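PDB 2VE3: putative cytochrome P450 120 from Synechocystis sp., which binds heme and retinoic acid and probably acts as a cytochrome P450 monooxygenase, inserting an oxygen atom from molecular oxygen into its substrate. Local coordinates for residues Q169-P172 with W173-Y177; K209-K212 with A213-Q217; C329-G333 with F334-K338; D32-F35 with G36-Q40. All coordinates share one frame; numbering follows the deposited sequence.

Interaction 1: residues Q169-P172 with W173-Y177; sequences QLFP and WFETY
Phe171 and Glu175, one turn apart in the first turns of helix 170-181, stack flat group on flat group. The first torsion of Glu175 (chi1 -60°) brings CG over the centre of the phenyl face, 3.9 Å from the Phe171 ring centroid, and the bend at the second torsion carries CD and the carboxylate across the ring, with planes 12° apart. A second i to i+4 pair, Gln169 and Trp173, is less flat: CB of Gln169 sits over the six-membered ring of Trp173, 3.8 Å from its centroid, and the Gln169 amide, tilted 43° from the indole, passes near CZ2. Backbone bonds set this spacing, among them Glu175 N to Phe171 O at 3.0 Å. Pro172 O is gripped twice, by Thr176 N at 3.3 Å and by Thr176 OG1 at 3.1 Å, the two donors arriving from opposite faces of the carbonyl plane. The Glu175 carboxylate is anchored farther out by a salt bridge to Arg148 and a hydrogen bond to His256, which probably keep it charged and fix its rotation over Phe171. Trp173 packs on helix 192-215, Phe171 meets helix 143-159, and Phe174 reaches Leu249, Leu252 and Phe253 of helix 241-272.

Interaction 2: residues K209-K212 with A213-Q217; sequences KIIK and ARQQQ
The last turn of helix 192-215 and the residues that leave it form this contact, a C-terminal helix end in which Gln215 folds back over the preceding turn. CG of Gln215 lies anti to its own carbonyl carbon (chi1 -75°) and the chain then runs extended, a course that carries the amide back along the helix instead of out from it. There it meets the Ile211 methyl and the backbone and side chain of Lys212. Its CD rests 3.8 Å from CG2 of Ile211, a contact of amide carbon with methyl, while NE2 passes 3.5 Å from CA of Lys212 and 3.6 Å from CD of the same lysine. The Lys212 chain, bent at its second torsion, brings that methylene across the amide, up to NE2; its ammonium group forms a long, weak ion pair with Glu208 one turn earlier.

Three successive i to i+4 bonds carry the backbone: Ala213 N to Lys209 O at 3.1 Å, Arg214 N to Ile210 O at 3.3 Å and Gln215 N to Ile211 O at 3.1 Å. The last is the most bent, with 141° at its hydrogen. Beyond it the helical pattern gives way to a weak i to i+3 bond, Gln216 N to Ala213 O, and Gln216 takes a positive psi as the chain turns off. CG of Gln216 remains near Lys212 O.

Arg214 points elsewhere and pairs with Asp223. Ile211, buried, wedges its side chain between helix 224-230, at Leu225 and Leu229, and helix 241-272, at Leu241, Leu244 and Ile248, whereas the lysines and glutamines lie on the outer surface.

Interaction 3: residues C329-G333 with F334-K338; sequences CQFQG and FHFPK
Phe331 and Phe336 make the dense side of a two-stranded antiparallel hairpin: their side chains lie next to each other and point the same way, with CB of Phe331 3.6 Å from CE2 of Phe336. CZ of Phe336 comes up to the edge of the Phe331 ring, near its plane. The same face carries Phe334 and Cys329, whose CB sits 4.0 Å from CB of Phe336. Phe67 joins both rings, stacked on Phe331 and edge-to-face with Phe336, and Ile57 and Ile59 of strand 54-59 back Phe336.

The face of Gln330 and His335 is more sparsely packed. The two form the non-hydrogen-bonded pair there, but their side chains part company. With its CG anti to the backbone N (chi1 180°), His335 swings toward the start of the hairpin, where Cys329 O lies at the ring edge, near its plane, closest to CD2, and NE2 bonds to Asp328. Gln330 touches Leu11, and the His335 backbone bonds to Pro12. The solvent end is the type I' turn from Phe331 to Phe334, with Gln332 and Gly333 exposed and both at positive phi.

Two hydrogen-bonded pairs hold the strands. Cys329 N reaches Phe336 O at 2.9 Å, and Phe336 N reaches Cys329 O at 2.7 Å; Phe331 and Phe334 exchange a second pair of bonds at the turn, N to O both ways, each 3.0 Å. Gln330 CA lies 3.0 Å from Phe334 O, a CA-H...O contact. The chemistry is thus divided: backbone bonds fix the register, and an aromatic face fastens the hairpin to the body of the protein.

Interaction 4: residues D32-F35 with G36-Q40; sequences DGDF and GKKRQ
Arg39 and Phe35, one turn apart at the start of helix 35-43, are joined first by stacking. The Arg39 guanidinium lies flat on the phenyl face, planes 13° apart, with CZ 3.9 Å from the Phe35 ring centroid. This cation-pi contact is off-centre: CE1 of Phe35 sits under the middle of the guanidinium. CD of Arg39, also 3.9 Å from that centroid but closer to the ring normal, adds a CH-pi contact. Phe35 holds its CG anti to the backbone N (chi1 -170°), which puts the ring beneath the returning arginine chain.

Hydrogen bonds come next. NH2 of Arg39 donates in the guanidinium plane to a lone pair of Phe35 O at 3.1 Å, and the backbone N of Arg39 adds a weak bond to the same oxygen. Lys38 N bonds to Asp34 O at 2.8 Å, as the helix gets under way after the type I turn from Asp32 to Phe35.

Water and charge make the third group. A water at the guanidinium edge accepts from NH2 of Arg39 at 2.6 Å and donates to OD2 of Asp32, linking the turn to the helix. The Asp34 and Lys38 side chains cross at about a right angle, OD2 of Asp34 lying 3.3 Å from CD of Lys38, but OD2 of Asp34 stays 5.8 Å from NZ of Lys38.

Arg39 also forms a salt bridge through NH1 with Glu25. Phe35 packs on Asn28 of helix 26-31, on Phe47, Thr49 and Leu51 of strand 47-51, and against the ring of Phe58.

How the interactions relate
The four contacts are separate local structures, none touching another. Interactions 1 and 2 are the closest related: they lie on successive helices, 170-181 and 192-215, with nearest atoms about 5 Å apart and centres 21 Å apart, and both send side chains to helix 241-272. Interactions 3 and 4 lie on the same side of the chain's centre, nearest atoms about 10 Å apart; Phe336 of interaction 3 packs on strand 54-59, and Phe35 of interaction 4 on strand 47-51 and on Phe58 of 54-59. Two of the four come within about 10 Å of a ligand: the side chain of Phe35 is about 6 Å from retinoic acid, and that of Phe174 in interaction 1 about 10 Å from both retinoic acid and heme.

Interaction 1: residues Q169-P172 with W173-Y177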
loop_
_atom_site.group_PDB
_atom_site.type_symbol
_atom_site.label_atom_id
_atom_site.label_comp_id
_atom_site.label_asym_id
_atom_site.label_seq_id
_atom_site.Cartn_x
_atom_site.Cartn_y
_atom_site.Cartn_z
ATOM N N GLN A 169 8.883 -11.297 18.493
ATOM C CA GLN A 169 9.859 -10.255 18.190
ATOM C C GLN A 169 9.698 -9.736 16.763
ATOM O O GLN A 169 10.304 -8.725 16.385
ATOM C CB GLN A 169 11.274 -10.833 18.327
ATOM C CG GLN A 169 11.807 -10.953 19.737
ATOM C CD GLN A 169 13.241 -11.475 19.770
ATOM O OE1 GLN A 169 13.499 -12.637 19.433
ATOM N NE2 GLN A 169 14.182 -10.622 20.186
ATOM N N LEU A 170 8.888 -10.450 15.983
ATOM C CA LEU A 170 8.729 -10.239 14.546
ATOM C C LEU A 170 8.072 -8.894 14.224
ATOM O O LEU A 170 8.519 -8.181 13.322
ATOM C CB LEU A 170 7.904 -11.388 13.954
ATOM C CG LEU A 170 8.298 -12.016 12.613
ATOM C CD1 LEU A 170 9.752 -12.503 12.577
ATOM C CD2 LEU A 170 7.377 -13.173 12.299
ATOM N N PHE A 171 7.011 -8.579 14.969
ATOM C CA PHE A 171 6.256 -7.323 14.850
ATOM C C PHE A 171 7.101 -6.111 15.256
ATOM O O PHE A 171 7.233 -5.180 14.469
ATOM C CB PHE A 171 4.940 -7.411 15.650
ATOM C CG PHE A 171 4.083 -6.178 15.580
ATOM C CD1 PHE A 171 3.405 -5.846 14.412
ATOM C CD2 PHE A 171 3.935 -5.355 16.694
ATOM C CE1 PHE A 171 2.608 -4.709 14.348
ATOM C CE2 PHE A 171 3.127 -4.212 16.644
ATOM C CZ PHE A 171 2.463 -3.893 15.464
ATOM N N PRO A 172 7.701 -6.127 16.462
ATOM C CA PRO A 172 8.602 -5.047 16.877
ATOM C C PRO A 172 9.700 -4.725 15.856
ATOM O O PRO A 172 9.974 -3.543 15.596
ATOM C CB PRO A 172 9.236 -5.602 18.153
ATOM C CG PRO A 172 8.223 -6.562 18.692
ATOM C CD PRO A 172 7.550 -7.151 17.517
ATOM N N TRP A 173 10.315 -5.761 15.288
ATOM C CA TRP A 173 11.340 -5.609 14.262
ATOM C C TRP A 173 10.797 -4.979 12.969
ATOM O O TRP A 173 11.407 -4.071 12.414
ATOM C CB TRP A 173 12.003 -6.962 13.954
ATOM C CG TRP A 173 12.927 -7.462 15.041
ATOM C CD1 TRP A 173 13.565 -6.710 16.001
ATOM C CD2 TRP A 173 13.355 -8.811 15.249
ATOM N NE1 TRP A 173 14.341 -7.517 16.806
ATOM C CE2 TRP A 173 14.230 -8.808 16.369
ATOM C CE3 TRP A 173 13.077 -10.025 14.610
ATOM C CZ2 TRP A 173 14.829 -9.971 16.858
ATOM C CZ3 TRP A 173 13.677 -11.183 15.097
ATOM C CH2 TRP A 173 14.547 -11.143 16.215
ATOM N N PHE A 174 9.658 -5.468 12.491
ATOM C CA PHE A 174 9.033 -4.922 11.294
ATOM C C PHE A 174 8.672 -3.450 11.422
ATOM O O PHE A 174 8.836 -2.681 10.480
ATOM C CB PHE A 174 7.809 -5.739 10.898
ATOM C CG PHE A 174 7.940 -6.390 9.557
ATOM C CD1 PHE A 174 7.607 -5.687 8.402
ATOM C CD2 PHE A 174 8.410 -7.689 9.438
ATOM C CE1 PHE A 174 7.730 -6.275 7.154
ATOM C CE2 PHE A 174 8.534 -8.291 8.184
ATOM C CZ PHE A 174 8.198 -7.578 7.044
ATOM N N GLU A 175 8.211 -3.063 12.598
ATOM C CA GLU A 175 7.852 -1.677 12.885
ATOM C C GLU A 175 9.046 -0.747 12.759
ATOM O O GLU A 175 8.942 0.335 12.174
ATOM C CB GLU A 175 7.196 -1.577 14.267
ATOM C CG GLU A 175 5.933 -2.417 14.361
ATOM C CD GLU A 175 4.809 -1.867 13.488
ATOM O OE1 GLU A 175 4.576 -2.380 12.355
ATOM O OE2 GLU A 175 4.164 -0.907 13.942
ATOM N N THR A 176 10.183 -1.200 13.292
ATOM C CA THR A 176 11.469 -0.520 13.141
ATOM C C THR A 176 11.988 -0.530 11.683
ATOM O O THR A 176 12.466 0.483 11.175
ATOM C CB THR A 176 12.514 -1.175 14.077
ATOM O OG1 THR A 176 11.970 -1.225 15.402
ATOM C CG2 THR A 176 13.803 -0.396 14.091
ATOM N N TYR A 177 11.906 -1.683 11.028
ATOM C CA TYR A 177 12.246 -1.812 9.606
ATOM C C TYR A 177 11.474 -0.770 8.758
ATOM O O TYR A 177 12.072 0.019 8.034
ATOM C CB TYR A 177 11.954 -3.247 9.157
ATOM C CG TYR A 177 12.076 -3.498 7.672
ATOM C CD1 TYR A 177 13.323 -3.644 7.071
ATOM C CD2 TYR A 177 10.937 -3.598 6.867
ATOM C CE1 TYR A 177 13.435 -3.861 5.718
ATOM C CE2 TYR A 177 11.045 -3.823 5.510
ATOM C CZ TYR A 177 12.295 -3.943 4.939
ATOM O OH TYR A 177 12.409 -4.178 3.585
#

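Interaction 2: residues K209-K212 with A213-Q217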
loop_
_atom_site.group_PDB
_atom_site.type_symbol
_atom_site.label_atom_id
_atom_site.label_comp_id
_atom_site.label_asym_id
_atom_site.label_seq_id
_atom_site.Cartn_x
_atom_site.Cartn_y
_atom_site.Cartn_z
ATOM N N LYS A 209 15.485 -19.100 9.070
ATOM C CA LYS A 209 15.104 -20.188 9.985
ATOM C C LYS A 209 13.731 -20.746 9.628
ATOM O O LYS A 209 13.566 -21.961 9.517
ATOM C CB LYS A 209 15.112 -19.724 11.446
ATOM C CG LYS A 209 16.502 -19.541 12.060
ATOM C CD LYS A 209 16.974 -20.806 12.770
ATOM C CE LYS A 209 18.432 -20.692 13.230
ATOM N NZ LYS A 209 19.092 -22.031 13.422
ATOM N N ILE A 210 12.758 -19.850 9.451
ATOM C CA ILE A 210 11.392 -20.222 9.088
ATOM C C ILE A 210 11.363 -21.014 7.782
ATOM O O ILE A 210 10.620 -21.990 7.676
ATOM C CB ILE A 210 10.468 -18.984 8.973
ATOM C CG1 ILE A 210 10.162 -18.400 10.353
ATOM C CG2 ILE A 210 9.160 -19.335 8.281
ATOM C CD1 ILE A 210 9.715 -16.971 10.308
ATOM N N ILE A 211 12.161 -20.594 6.798
ATOM C CA ILE A 211 12.238 -21.281 5.487
ATOM C C ILE A 211 12.858 -22.691 5.580
ATOM O O ILE A 211 12.328 -23.638 4.995
ATOM C CB ILE A 211 12.973 -20.409 4.415
ATOM C CG1 ILE A 211 12.082 -19.247 3.964
ATOM C CG2 ILE A 211 13.387 -21.231 3.195
ATOM C CD1 ILE A 211 12.838 -18.105 3.292
ATOM N N LYS A 212 13.969 -22.822 6.307
ATOM C CA LYS A 212 14.618 -24.129 6.535
ATOM C C LYS A 212 13.727 -25.135 7.274
ATOM O O LYS A 212 13.851 -26.346 7.087
ATOM C CB LYS A 212 15.942 -23.954 7.287
ATOM C CG LYS A 212 16.998 -23.128 6.541
ATOM C CD LYS A 212 17.717 -23.944 5.465
ATOM C CE LYS A 212 18.933 -23.216 4.924
ATOM N NZ LYS A 212 19.799 -22.718 6.034
ATOM N N ALA A 213 12.836 -24.630 8.116
ATOM C CA ALA A 213 11.849 -25.468 8.775
ATOM C C ALA A 213 10.833 -26.020 7.770
ATOM O O ALA A 213 10.544 -27.223 7.768
ATOM C CB ALA A 213 11.154 -24.692 9.881
ATOM N N ARG A 214 10.316 -25.142 6.906
ATOM C CA ARG A 214 9.279 -25.497 5.930
ATOM C C ARG A 214 9.775 -26.474 4.854
ATOM O O ARG A 214 8.986 -27.253 4.303
ATOM C CB ARG A 214 8.685 -24.222 5.300
ATOM C CG ARG A 214 7.772 -24.434 4.084
ATOM C CD ARG A 214 6.402 -24.965 4.466
ATOM N NE ARG A 214 5.632 -23.932 5.145
ATOM C CZ ARG A 214 4.551 -23.333 4.651
ATOM N NH1 ARG A 214 4.063 -23.671 3.463
ATOM N NH2 ARG A 214 3.944 -22.400 5.370
ATOM N N GLN A 215 11.077 -26.428 4.567
ATOM C CA GLN A 215 11.702 -27.293 3.556
ATOM C C GLN A 215 11.877 -28.739 4.017
ATOM O O GLN A 215 11.963 -29.645 3.195
ATOM C CB GLN A 215 13.060 -26.732 3.124
ATOM C CG GLN A 215 12.963 -25.529 2.196
ATOM C CD GLN A 215 14.266 -24.773 2.061
ATOM O OE1 GLN A 215 14.568 -24.231 1.000
ATOM N NE2 GLN A 215 15.044 -24.723 3.134
ATOM N N GLN A 216 11.952 -28.949 5.327
ATOM C CA GLN A 216 12.057 -30.295 5.887
ATOM C C GLN A 216 10.661 -30.871 6.153
ATOM O O GLN A 216 10.443 -31.581 7.140
ATOM C CB GLN A 216 12.908 -30.280 7.161
ATOM C CG GLN A 216 14.368 -29.895 6.926
ATOM C CD GLN A 216 15.247 -30.143 8.136
ATOM O OE1 GLN A 216 15.115 -31.163 8.822
ATOM N NE2 GLN A 216 16.162 -29.208 8.406
ATOM N N GLN A 217 9.728 -30.559 5.252
ATOM C CA GLN A 217 8.319 -30.934 5.383
ATOM C C GLN A 217 7.670 -31.173 4.014
ATOM O O GLN A 217 8.146 -30.643 3.007
ATOM C CB GLN A 217 7.555 -29.862 6.173
ATOM C CG GLN A 217 7.603 -30.093 7.678
ATOM C CD GLN A 217 7.295 -28.852 8.481
ATOM O OE1 GLN A 217 6.179 -28.331 8.439
ATOM N NE2 GLN A 217 8.283 -28.377 9.237
#

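Interaction 3: residues C329-G333 with F334-K338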
loop_
_atom_site.group_PDB
_atom_site.type_symbol
_atom_site.label_atom_id
_atom_site.label_comp_id
_atom_site.label_asym_id
_atom_site.label_seq_id
_atom_site.Cartn_x
_atom_site.Cartn_y
_atom_site.Cartn_z
ATOM N N CYS A 329 12.685 12.321 -23.241
ATOM C CA CYS A 329 11.250 12.461 -23.521
ATOM C C CYS A 329 10.764 13.902 -23.429
ATOM O O CYS A 329 11.462 14.763 -22.911
ATOM C CB CYS A 329 10.428 11.570 -22.573
ATOM S SG CYS A 329 10.141 9.883 -23.172
ATOM N N GLN A 330 9.561 14.150 -23.941
ATOM C CA GLN A 330 8.873 15.417 -23.709
ATOM C C GLN A 330 7.426 15.174 -23.286
ATOM O O GLN A 330 6.799 14.211 -23.717
ATOM C CB GLN A 330 8.925 16.330 -24.942
ATOM C CG GLN A 330 8.230 15.781 -26.205
ATOM C CD GLN A 330 7.874 16.873 -27.208
ATOM O OE1 GLN A 330 6.970 17.685 -26.975
ATOM N NE2 GLN A 330 8.592 16.905 -28.325
ATOM N N PHE A 331 6.899 16.050 -22.443
ATOM C CA PHE A 331 5.509 15.934 -22.013
ATOM C C PHE A 331 4.958 17.308 -21.732
ATOM O O PHE A 331 5.574 18.091 -21.015
ATOM C CB PHE A 331 5.350 15.004 -20.792
ATOM C CG PHE A 331 3.935 14.928 -20.260
ATOM C CD1 PHE A 331 2.901 14.406 -21.050
ATOM C CD2 PHE A 331 3.634 15.378 -18.975
ATOM C CE1 PHE A 331 1.583 14.351 -20.571
ATOM C CE2 PHE A 331 2.316 15.317 -18.481
ATOM C CZ PHE A 331 1.291 14.806 -19.286
ATOM N N GLN A 332 3.794 17.590 -22.312
ATOM C CA GLN A 332 3.153 18.901 -22.218
ATOM C C GLN A 332 4.149 20.060 -22.274
ATOM O O GLN A 332 4.142 20.946 -21.415
ATOM C CB GLN A 332 2.224 18.973 -20.997
ATOM C CG GLN A 332 0.814 18.476 -21.319
ATOM C CD GLN A 332 -0.006 18.075 -20.105
ATOM O OE1 GLN A 332 -1.037 17.402 -20.242
ATOM N NE2 GLN A 332 0.434 18.480 -18.917
ATOM N N GLY A 333 5.013 20.029 -23.286
ATOM C CA GLY A 333 5.941 21.114 -23.552
ATOM C C GLY A 333 7.253 21.140 -22.788
ATOM O O GLY A 333 8.044 22.073 -22.958
ATOM N N PHE A 334 7.496 20.141 -21.942
ATOM C CA PHE A 334 8.761 20.078 -21.187
ATOM C C PHE A 334 9.693 18.952 -21.636
ATOM O O PHE A 334 9.244 17.879 -22.016
ATOM C CB PHE A 334 8.496 19.940 -19.686
ATOM C CG PHE A 334 7.871 21.152 -19.064
ATOM C CD1 PHE A 334 8.597 22.329 -18.916
ATOM C CD2 PHE A 334 6.555 21.112 -18.614
ATOM C CE1 PHE A 334 8.022 23.448 -18.326
ATOM C CE2 PHE A 334 5.969 22.219 -18.030
ATOM C CZ PHE A 334 6.701 23.393 -17.880
ATOM N N HIS A 335 10.994 19.223 -21.596
ATOM C CA HIS A 335 12.010 18.195 -21.781
ATOM C C HIS A 335 12.090 17.363 -20.494
ATOM O O HIS A 335 12.298 17.912 -19.416
ATOM C CB HIS A 335 13.354 18.864 -22.102
ATOM C CG HIS A 335 14.487 17.909 -22.307
ATOM N ND1 HIS A 335 15.777 18.203 -21.922
ATOM C CD2 HIS A 335 14.531 16.673 -22.858
ATOM C CE1 HIS A 335 16.568 17.188 -22.224
ATOM N NE2 HIS A 335 15.837 16.244 -22.786
ATOM N N PHE A 336 11.841 16.057 -20.615
ATOM C CA PHE A 336 12.048 15.093 -19.529
ATOM C C PHE A 336 13.377 14.389 -19.835
ATOM O O PHE A 336 13.412 13.443 -20.629
ATOM C CB PHE A 336 10.890 14.072 -19.458
ATOM C CG PHE A 336 9.643 14.579 -18.751
ATOM C CD1 PHE A 336 9.102 13.873 -17.683
ATOM C CD2 PHE A 336 8.999 15.748 -19.169
ATOM C CE1 PHE A 336 7.939 14.322 -17.036
ATOM C CE2 PHE A 336 7.850 16.208 -18.525
ATOM C CZ PHE A 336 7.313 15.487 -17.465
ATOM N N PRO A 337 14.481 14.875 -19.242
ATOM C CA PRO A 337 15.829 14.414 -19.618
ATOM C C PRO A 337 16.175 12.982 -19.205
ATOM O O PRO A 337 15.859 12.544 -18.097
ATOM C CB PRO A 337 16.750 15.416 -18.917
ATOM C CG PRO A 337 15.830 16.578 -18.487
ATOM C CD PRO A 337 14.532 15.924 -18.211
ATOM N N LYS A 338 16.827 12.260 -20.114
ATOM C CA LYS A 338 17.329 10.911 -19.841
ATOM C C LYS A 338 18.096 10.826 -18.509
ATOM O O LYS A 338 18.962 11.660 -18.224
ATOM C CB LYS A 338 18.197 10.443 -21.018
ATOM C CG LYS A 338 18.993 9.181 -20.752
ATOM C CD LYS A 338 19.467 8.542 -22.033
ATOM C CE LYS A 338 20.271 7.296 -21.737
ATOM N NZ LYS A 338 21.536 7.636 -21.013
#

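Interaction 4: residues D32-F35 with G36-Q40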
loop_
_atom_site.group_PDB
_atom_site.type_symbol
_atom_site.label_atom_id
_atom_site.label_comp_id
_atom_site.label_asym_id
_atom_site.label_seq_id
_atom_site.Cartn_x
_atom_site.Cartn_y
_atom_site.Cartn_z
ATOM N N ASP A 32 7.656 17.240 5.395
ATOM C CA ASP A 32 6.517 18.118 5.120
ATOM C C ASP A 32 5.331 17.369 4.494
ATOM O O ASP A 32 5.465 16.712 3.447
ATOM C CB ASP A 32 6.932 19.285 4.208
ATOM C CG ASP A 32 8.057 20.149 4.797
ATOM O OD1 ASP A 32 8.672 19.772 5.823
ATOM O OD2 ASP A 32 8.334 21.224 4.211
ATOM N N GLY A 33 4.162 17.483 5.127
ATOM C CA GLY A 33 2.926 16.922 4.559
ATOM C C GLY A 33 2.458 17.763 3.383
ATOM O O GLY A 33 1.445 17.471 2.752
ATOM N N ASP A 34 3.259 18.780 3.076
ATOM C CA ASP A 34 2.907 19.906 2.231
ATOM C C ASP A 34 3.585 19.830 0.860
ATOM O O ASP A 34 3.288 20.623 -0.041
ATOM C CB ASP A 34 3.397 21.167 2.957
ATOM C CG ASP A 34 2.713 22.421 2.480
ATOM O OD1 ASP A 34 1.480 22.373 2.247
ATOM O OD2 ASP A 34 3.412 23.457 2.344
ATOM N N PHE A 35 4.486 18.860 0.711
ATOM C CA PHE A 35 5.486 18.867 -0.356
ATOM C C PHE A 35 4.938 19.083 -1.766
ATOM O O PHE A 35 5.328 20.031 -2.440
ATOM C CB PHE A 35 6.369 17.610 -0.288
ATOM C CG PHE A 35 7.559 17.655 -1.208
ATOM C CD1 PHE A 35 8.749 18.242 -0.798
ATOM C CD2 PHE A 35 7.485 17.121 -2.492
ATOM C CE1 PHE A 35 9.842 18.287 -1.644
ATOM C CE2 PHE A 35 8.579 17.177 -3.337
ATOM C CZ PHE A 35 9.761 17.765 -2.905
ATOM N N GLY A 36 4.041 18.208 -2.203
ATOM C CA GLY A 36 3.564 18.214 -3.590
ATOM C C GLY A 36 2.640 19.382 -3.877
ATOM O O GLY A 36 2.729 20.008 -4.940
ATOM N N LYS A 37 1.757 19.661 -2.919
ATOM C CA LYS A 37 0.788 20.755 -2.998
ATOM C C LYS A 37 1.489 22.115 -3.015
ATOM O O LYS A 37 1.142 22.979 -3.821
ATOM C CB LYS A 37 -0.213 20.667 -1.825
ATOM C CG LYS A 37 -1.332 21.711 -1.858
ATOM C CD LYS A 37 -2.492 21.359 -0.921
ATOM C CE LYS A 37 -3.550 22.470 -0.894
ATOM N NZ LYS A 37 -4.079 22.816 -2.261
ATOM N N LYS A 38 2.481 22.290 -2.137
ATOM C CA LYS A 38 3.274 23.525 -2.083
ATOM C C LYS A 38 3.930 23.860 -3.420
ATOM O O LYS A 38 3.871 24.994 -3.890
ATOM C CB LYS A 38 4.339 23.446 -0.983
ATOM C CG LYS A 38 5.098 24.744 -0.762
ATOM C CD LYS A 38 5.897 24.714 0.543
ATOM C CE LYS A 38 7.031 25.735 0.518
ATOM N NZ LYS A 38 8.116 25.314 -0.427
ATOM N N ARG A 39 4.540 22.860 -4.034
ATOM C CA ARG A 39 5.258 23.050 -5.281
ATOM C C ARG A 39 4.332 23.098 -6.491
ATOM O O ARG A 39 4.717 23.585 -7.547
ATOM C CB ARG A 39 6.319 21.966 -5.434
ATOM C CG ARG A 39 7.530 22.247 -4.584
ATOM C CD ARG A 39 8.204 21.001 -4.072
ATOM N NE ARG A 39 9.235 21.364 -3.115
ATOM C CZ ARG A 39 9.017 21.589 -1.823
ATOM N NH1 ARG A 39 10.037 21.923 -1.040
ATOM N NH2 ARG A 39 7.792 21.478 -1.307
ATOM N N GLN A 40 3.112 22.602 -6.338
ATOM C CA GLN A 40 2.121 22.731 -7.402
ATOM C C GLN A 40 1.602 24.163 -7.516
ATOM O O GLN A 40 1.491 24.700 -8.612
ATOM C CB GLN A 40 0.976 21.757 -7.187
ATOM C CG GLN A 40 0.426 21.234 -8.472
ATOM C CD GLN A 40 0.310 19.743 -8.454
ATOM O OE1 GLN A 40 1.231 19.038 -8.876
ATOM N NE2 GLN A 40 -0.812 19.241 -7.948
HETATM O O HOH W 1 7.366 21.606 1.283
#